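PDB 1NLQ: nucleoplasmin-like protein from Drosophila melanogaster, which binds core histones as a chaperone and functions in the ATP-facilitated assembly of approximately regularly spaced nucleosomal arrays, its N-terminal core forming pentameric rings. Local coordinates for residues Val66-Ala69 with Gly70-Arg73; Val79-Glu83 with Ser84-Phe88. All coordinates share one frame; numbering follows the deposited sequence.

Contact 1: Val66-Ala69 with Gly70-Arg73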
ATOM      1  N   VAL A  66     -11.098  -9.482   0.773  1.00 13.41           N
ATOM      2  CA  VAL A  66     -12.457  -9.426   0.246  1.00 13.41           C
ATOM      3  C   VAL A  66     -12.242  -8.706  -1.077  1.00 13.41           C
ATOM      4  O   VAL A  66     -11.898  -7.524  -1.091  1.00 13.41           O
ATOM      5  CB  VAL A  66     -13.409  -8.595   1.132  1.00 14.58           C
ATOM      6  CG1 VAL A  66     -14.774  -8.448   0.431  1.00 14.58           C
ATOM      7  CG2 VAL A  66     -13.596  -9.279   2.471  1.00 14.58           C
ATOM      8  N   LEU A  67     -12.414  -9.429  -2.181  1.00 15.23           N
ATOM      9  CA  LEU A  67     -12.206  -8.873  -3.512  1.00 15.23           C
ATOM     10  C   LEU A  67     -13.471  -8.996  -4.357  1.00 15.23           C
ATOM     11  O   LEU A  67     -14.328  -9.839  -4.097  1.00 15.23           O
ATOM     12  CB  LEU A  67     -11.069  -9.620  -4.215  1.00 16.74           C
ATOM     13  CG  LEU A  67      -9.746  -9.770  -3.453  1.00 16.74           C
ATOM     14  CD1 LEU A  67      -8.861 -10.771  -4.165  1.00 16.74           C
ATOM     15  CD2 LEU A  67      -9.057  -8.423  -3.329  1.00 16.74           C
ATOM     16  N   LYS A  68     -13.585  -8.141  -5.366  1.00 16.07           N
ATOM     17  CA  LYS A  68     -14.736  -8.180  -6.261  1.00 16.07           C
ATOM     18  C   LYS A  68     -14.433  -7.409  -7.536  1.00 16.07           C
ATOM     19  O   LYS A  68     -14.111  -6.225  -7.491  1.00 16.07           O
ATOM     20  CB  LYS A  68     -15.978  -7.596  -5.575  1.00 24.00           C
ATOM     21  CG  LYS A  68     -17.244  -7.709  -6.438  1.00 24.00           C
ATOM     22  CD  LYS A  68     -18.532  -7.397  -5.676  1.00 24.00           C
ATOM     23  CE  LYS A  68     -18.607  -5.954  -5.224  1.00 24.00           C
ATOM     24  NZ  LYS A  68     -19.997  -5.601  -4.782  1.00 24.00           N
ATOM     25  N   ALA A  69     -14.519  -8.098  -8.671  1.00 17.60           N
ATOM     26  CA  ALA A  69     -14.270  -7.474  -9.966  1.00 17.60           C
ATOM     27  C   ALA A  69     -15.189  -6.263 -10.109  1.00 17.60           C
ATOM     28  O   ALA A  69     -16.401  -6.372  -9.932  1.00 17.60           O
ATOM     29  CB  ALA A  69     -14.540  -8.478 -11.085  1.00 16.81           C
ATOM     30  N   GLY A  70     -14.606  -5.113 -10.425  1.00 22.70           N
ATOM     31  CA  GLY A  70     -15.394  -3.900 -10.563  1.00 22.70           C
ATOM     32  C   GLY A  70     -15.257  -2.981  -9.361  1.00 22.70           C
ATOM     33  O   GLY A  70     -15.549  -1.783  -9.448  1.00 22.70           O
ATOM     34  N   GLU A  71     -14.804  -3.526  -8.235  1.00 19.44           N
ATOM     35  CA  GLU A  71     -14.636  -2.733  -7.023  1.00 19.44           C
ATOM     36  C   GLU A  71     -13.241  -2.845  -6.400  1.00 19.44           C
ATOM     37  O   GLU A  71     -12.549  -1.844  -6.194  1.00 19.44           O
ATOM     38  CB  GLU A  71     -15.662  -3.127  -5.950  1.00 22.74           C
ATOM     39  CG  GLU A  71     -15.424  -2.383  -4.628  1.00 22.74           C
ATOM     40  CD  GLU A  71     -15.953  -3.115  -3.401  1.00 22.74           C
ATOM     41  OE1 GLU A  71     -17.137  -2.931  -3.054  1.00 22.74           O
ATOM     42  OE2 GLU A  71     -15.175  -3.883  -2.784  1.00 22.74           O
ATOM     43  N   THR A  72     -12.830  -4.069  -6.091  1.00 14.90           N
ATOM     44  CA  THR A  72     -11.539  -4.284  -5.448  1.00 14.90           C
ATOM     45  C   THR A  72     -10.785  -5.411  -6.147  1.00 14.90           C
ATOM     46  O   THR A  72     -11.116  -6.590  -6.001  1.00 14.90           O
ATOM     47  CB  THR A  72     -11.744  -4.637  -3.956  1.00 17.32           C
ATOM     48  OG1 THR A  72     -12.642  -3.687  -3.364  1.00 17.32           O
ATOM     49  CG2 THR A  72     -10.420  -4.596  -3.199  1.00 17.32           C
ATOM     50  N   ARG A  73      -9.757  -5.039  -6.900  1.00 14.63           N
ATOM     51  CA  ARG A  73      -8.961  -5.996  -7.655  1.00 14.63           C
ATOM     52  C   ARG A  73      -7.890  -6.665  -6.802  1.00 14.63           C
ATOM     53  O   ARG A  73      -7.472  -7.788  -7.081  1.00 14.63           O
ATOM     54  CB  ARG A  73      -8.312  -5.273  -8.848  1.00 15.12           C
ATOM     55  CG  ARG A  73      -7.392  -6.115  -9.735  1.00 15.12           C
ATOM     56  CD  ARG A  73      -8.088  -7.342 -10.304  1.00 15.12           C
ATOM     57  NE  ARG A  73      -9.351  -7.028 -10.964  1.00 15.12           N
ATOM     58  CZ  ARG A  73     -10.157  -7.945 -11.492  1.00 15.12           C
ATOM     59  NH1 ARG A  73      -9.825  -9.231 -11.440  1.00 15.12           N
ATOM     60  NH2 ARG A  73     -11.299  -7.575 -12.052  1.00 15.12           N
TER
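The backbone N-H and C=O of Lys68 both turn to Glu71 and Thr72, the residues that follow it round a tight reversal of the chain. Its carbonyl oxygen takes two N-H groups at once: Glu71 N and Thr72 N each lie 2.9 Å from Lys68 O. Glu71 N closes a type II turn over Ala69 and Gly70, approaching from a direction tilted 30° out of the carbonyl plane. Thr72 N comes in with half that tilt. The exchange is completed by Lys68 N, which donates to Thr72 O at 3.0 Å. Gly70 has a positive phi (103°) that suits glycine at this place in a type II turn.

On the tight side, aliphatic carbons pack on polar groups: Leu67 CB rests 3.5 Å from Thr72 O, and the methyl of Ala69 lies obliquely against the Arg73 guanidinium, with CB 3.5 Å from NH2. Arg73 reaches back there through bends at chi2 and chi3, while its NE pairs outside this turn, in a salt bridge to Glu71 of the third subunit.

The other flank is looser. With CG anti to the backbone N (chi1 -176°), the Lys68 chain slants across that of Glu71, with CE near Glu71 CB and OE1, yet NZ stays 4.3 Å from Glu71 OE1, too far for a salt bridge. The Glu71 carboxylate is held instead by Thr72 OG1, which donates to the anti lone pair of OE2, and by Arg73 of the second subunit; these partners probably favour its charged form. Lys68 is inferred to take part in pairing the pentamers, and Ala69 touches Glu45, assigned the same role. With Glu71 and Thr72 both facing Lys68, the geometry is that of a classic beta bulge that shares Glu71 with a type II turn.

Contact 2: Val79-Glu83 with Ser84-Phe88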
ATOM      1  N   VAL A  79       0.857  -8.778   6.059  1.00 15.24           N
ATOM      2  CA  VAL A  79       0.774  -9.419   7.359  1.00 15.24           C
ATOM      3  C   VAL A  79       1.765 -10.561   7.426  1.00 15.24           C
ATOM      4  O   VAL A  79       2.240 -11.044   6.402  1.00 15.24           O
ATOM      5  CB  VAL A  79      -0.638  -9.969   7.629  1.00 14.76           C
ATOM      6  CG1 VAL A  79      -1.628  -8.833   7.675  1.00 14.76           C
ATOM      7  CG2 VAL A  79      -1.029 -10.974   6.557  1.00 14.76           C
ATOM      8  N   GLU A  80       2.100 -10.982   8.639  1.00 17.43           N
ATOM      9  CA  GLU A  80       3.028 -12.081   8.797  1.00 17.43           C
ATOM     10  C   GLU A  80       2.572 -13.146   9.767  1.00 17.43           C
ATOM     11  O   GLU A  80       1.818 -12.886  10.704  1.00 17.43           O
ATOM     12  CB  GLU A  80       4.405 -11.574   9.210  1.00 34.80           C
ATOM     13  CG  GLU A  80       4.425 -10.587  10.340  1.00 34.80           C
ATOM     14  CD  GLU A  80       5.847 -10.206  10.699  1.00 34.80           C
ATOM     15  OE1 GLU A  80       6.592  -9.768   9.792  1.00 34.80           O
ATOM     16  OE2 GLU A  80       6.222 -10.351  11.880  1.00 34.80           O
ATOM     17  N   PHE A  81       3.038 -14.358   9.510  1.00 16.03           N
ATOM     18  CA  PHE A  81       2.723 -15.517  10.323  1.00 16.03           C
ATOM     19  C   PHE A  81       4.063 -16.130  10.698  1.00 16.03           C
ATOM     20  O   PHE A  81       4.845 -16.534   9.839  1.00 16.03           O
ATOM     21  CB  PHE A  81       1.874 -16.490   9.514  1.00 15.26           C
ATOM     22  CG  PHE A  81       0.632 -15.864   8.942  1.00 15.26           C
ATOM     23  CD1 PHE A  81       0.595 -15.423   7.619  1.00 15.26           C
ATOM     24  CD2 PHE A  81      -0.481 -15.660   9.745  1.00 15.26           C
ATOM     25  CE1 PHE A  81      -0.538 -14.784   7.113  1.00 15.26           C
ATOM     26  CE2 PHE A  81      -1.616 -15.027   9.252  1.00 15.26           C
ATOM     27  CZ  PHE A  81      -1.648 -14.584   7.932  1.00 15.26           C
ATOM     28  N   TYR A  82       4.321 -16.190  11.996  1.00 19.82           N
ATOM     29  CA  TYR A  82       5.586 -16.687  12.505  1.00 19.82           C
ATOM     30  C   TYR A  82       5.482 -18.100  13.061  1.00 19.82           C
ATOM     31  O   TYR A  82       4.564 -18.410  13.815  1.00 19.82           O
ATOM     32  CB  TYR A  82       6.064 -15.729  13.594  1.00 24.38           C
ATOM     33  CG  TYR A  82       7.371 -16.076  14.267  1.00 24.38           C
ATOM     34  CD1 TYR A  82       8.592 -15.803  13.654  1.00 24.38           C
ATOM     35  CD2 TYR A  82       7.384 -16.620  15.548  1.00 24.38           C
ATOM     36  CE1 TYR A  82       9.797 -16.057  14.308  1.00 24.38           C
ATOM     37  CE2 TYR A  82       8.577 -16.876  16.208  1.00 24.38           C
ATOM     38  CZ  TYR A  82       9.780 -16.590  15.583  1.00 24.38           C
ATOM     39  OH  TYR A  82      10.958 -16.825  16.256  1.00 24.38           O
ATOM     40  N   GLU A  83       6.421 -18.948  12.666  1.00 20.71           N
ATOM     41  CA  GLU A  83       6.469 -20.328  13.144  1.00 20.71           C
ATOM     42  C   GLU A  83       5.100 -20.913  13.415  1.00 20.71           C
ATOM     43  O   GLU A  83       4.777 -21.264  14.555  1.00 20.71           O
ATOM     44  CB  GLU A  83       7.299 -20.402  14.429  1.00 23.39           C
ATOM     45  CG  GLU A  83       8.764 -20.107  14.227  1.00 23.39           C
ATOM     46  CD  GLU A  83       9.550 -20.151  15.515  1.00 23.39           C
ATOM     47  OE1 GLU A  83      10.790 -20.141  15.443  1.00 23.39           O
ATOM     48  OE2 GLU A  83       8.929 -20.189  16.596  1.00 23.39           O
ATOM     49  N   SER A  84       4.281 -21.016  12.377  1.00 26.51           N
ATOM     50  CA  SER A  84       2.956 -21.572  12.558  1.00 26.51           C
ATOM     51  C   SER A  84       2.419 -22.137  11.259  1.00 26.51           C
ATOM     52  O   SER A  84       2.851 -21.754  10.171  1.00 26.51           O
ATOM     53  CB  SER A  84       2.003 -20.510  13.137  1.00 34.97           C
ATOM     54  OG  SER A  84       2.019 -19.309  12.384  1.00 34.97           O
ATOM     55  N   LYS A  85       1.505 -23.086  11.383  1.00 28.10           N
ATOM     56  CA  LYS A  85       0.887 -23.692  10.220  1.00 28.10           C
ATOM     57  C   LYS A  85      -0.232 -22.754   9.791  1.00 28.10           C
ATOM     58  O   LYS A  85      -1.138 -22.456  10.579  1.00 28.10           O
ATOM     59  CB  LYS A  85       0.307 -25.064  10.576  1.00 38.55           C
ATOM     60  CG  LYS A  85      -0.285 -25.781   9.390  1.00 38.55           C
ATOM     61  CD  LYS A  85      -0.930 -27.081   9.790  1.00 38.55           C
ATOM     62  CE  LYS A  85      -1.605 -27.736   8.594  1.00 38.55           C
ATOM     63  NZ  LYS A  85      -2.537 -28.814   9.010  1.00 38.55           N
ATOM     64  N   VAL A  86      -0.174 -22.287   8.550  1.00 21.26           N
ATOM     65  CA  VAL A  86      -1.194 -21.370   8.063  1.00 21.26           C
ATOM     66  C   VAL A  86      -1.966 -21.911   6.871  1.00 21.26           C
ATOM     67  O   VAL A  86      -1.378 -22.351   5.892  1.00 21.26           O
ATOM     68  CB  VAL A  86      -0.569 -20.025   7.659  1.00 24.71           C
ATOM     69  CG1 VAL A  86      -1.643 -19.087   7.145  1.00 24.71           C
ATOM     70  CG2 VAL A  86       0.145 -19.412   8.842  1.00 24.71           C
ATOM     71  N   THR A  87      -3.291 -21.872   6.950  1.00 17.69           N
ATOM     72  CA  THR A  87      -4.093 -22.352   5.836  1.00 17.69           C
ATOM     73  C   THR A  87      -4.966 -21.234   5.274  1.00 17.69           C
ATOM     74  O   THR A  87      -5.679 -20.571   6.021  1.00 17.69           O
ATOM     75  CB  THR A  87      -5.013 -23.501   6.259  1.00 23.57           C
ATOM     76  OG1 THR A  87      -4.229 -24.584   6.783  1.00 23.57           O
ATOM     77  CG2 THR A  87      -5.794 -23.998   5.059  1.00 23.57           C
ATOM     78  N   PHE A  88      -4.897 -21.025   3.960  1.00 20.75           N
ATOM     79  CA  PHE A  88      -5.693 -19.995   3.289  1.00 20.75           C
ATOM     80  C   PHE A  88      -6.816 -20.704   2.561  1.00 20.75           C
ATOM     81  O   PHE A  88      -6.575 -21.688   1.860  1.00 20.75           O
ATOM     82  CB  PHE A  88      -4.860 -19.227   2.258  1.00 17.59           C
ATOM     83  CG  PHE A  88      -3.664 -18.538   2.830  1.00 17.59           C
ATOM     84  CD1 PHE A  88      -2.397 -19.076   2.657  1.00 17.59           C
ATOM     85  CD2 PHE A  88      -3.798 -17.346   3.540  1.00 17.59           C
ATOM     86  CE1 PHE A  88      -1.280 -18.450   3.175  1.00 17.59           C
ATOM     87  CE2 PHE A  88      -2.687 -16.704   4.067  1.00 17.59           C
ATOM     88  CZ  PHE A  88      -1.420 -17.256   3.885  1.00 17.59           C
TER
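Tyr82 O draws two groups toward it: Lys57 NZ donates a hydrogen bond, while Ser84 OG stands 3.1 Å away from Tyr82 O, a bond that remains unsettled because the hydroxyl proton has a second acceptor within reach. Tyr82 and Ser84 flank the bend of a beta arch, in which strands 74-82 and 86-92 belong to the two different sheets of the nucleoplasmin beta sandwich and meet through side chains. Glu83 allows the bend by adopting a left-handed backbone conformation, and its carboxylate is tied to Gly29 N.

Inside the arch, Phe81 and Val86 point toward each other and cross at about a right angle. Phe81 CB and Val86 CG2 approach to 3.5 Å. Because Val86 CG1 is anti to its own backbone N (chi1 180°), this second methyl sits squarely over the Phe81 ring, a CH-pi contact only 6° off the ring normal, and also covers a face of Phe88, offset toward its rim. Val53 of strand 48-55 touches all three side chains, and Phe6 of the second subunit meets the Phe81 ring. Deeper in, a corner of Phe81 meets an edge of Phe88: Phe81 CE1 lies 4.2 Å from both CZ and CE2 of Phe88, near that ring's plane.

How the contacts relate
Followed from the N terminus, the chain first lays down strands in both sheets, and strand 60-68, an outermost strand within this chain, then runs into contact 1. That contact closes the turn through which the chain leaves one sheet for strand 74-82 of the other. Contact 2 follows at the far end of that strand and sends the chain back to the first sheet as strand 86-92. The two are in series, neither nested nor crossing, and their centres lie about 24 Å apart on opposite sides of the chain's centre. They lie at the two ends of strand 74-82, where the chain passes between the sheets, and each also touches the second subunit of the pentamer.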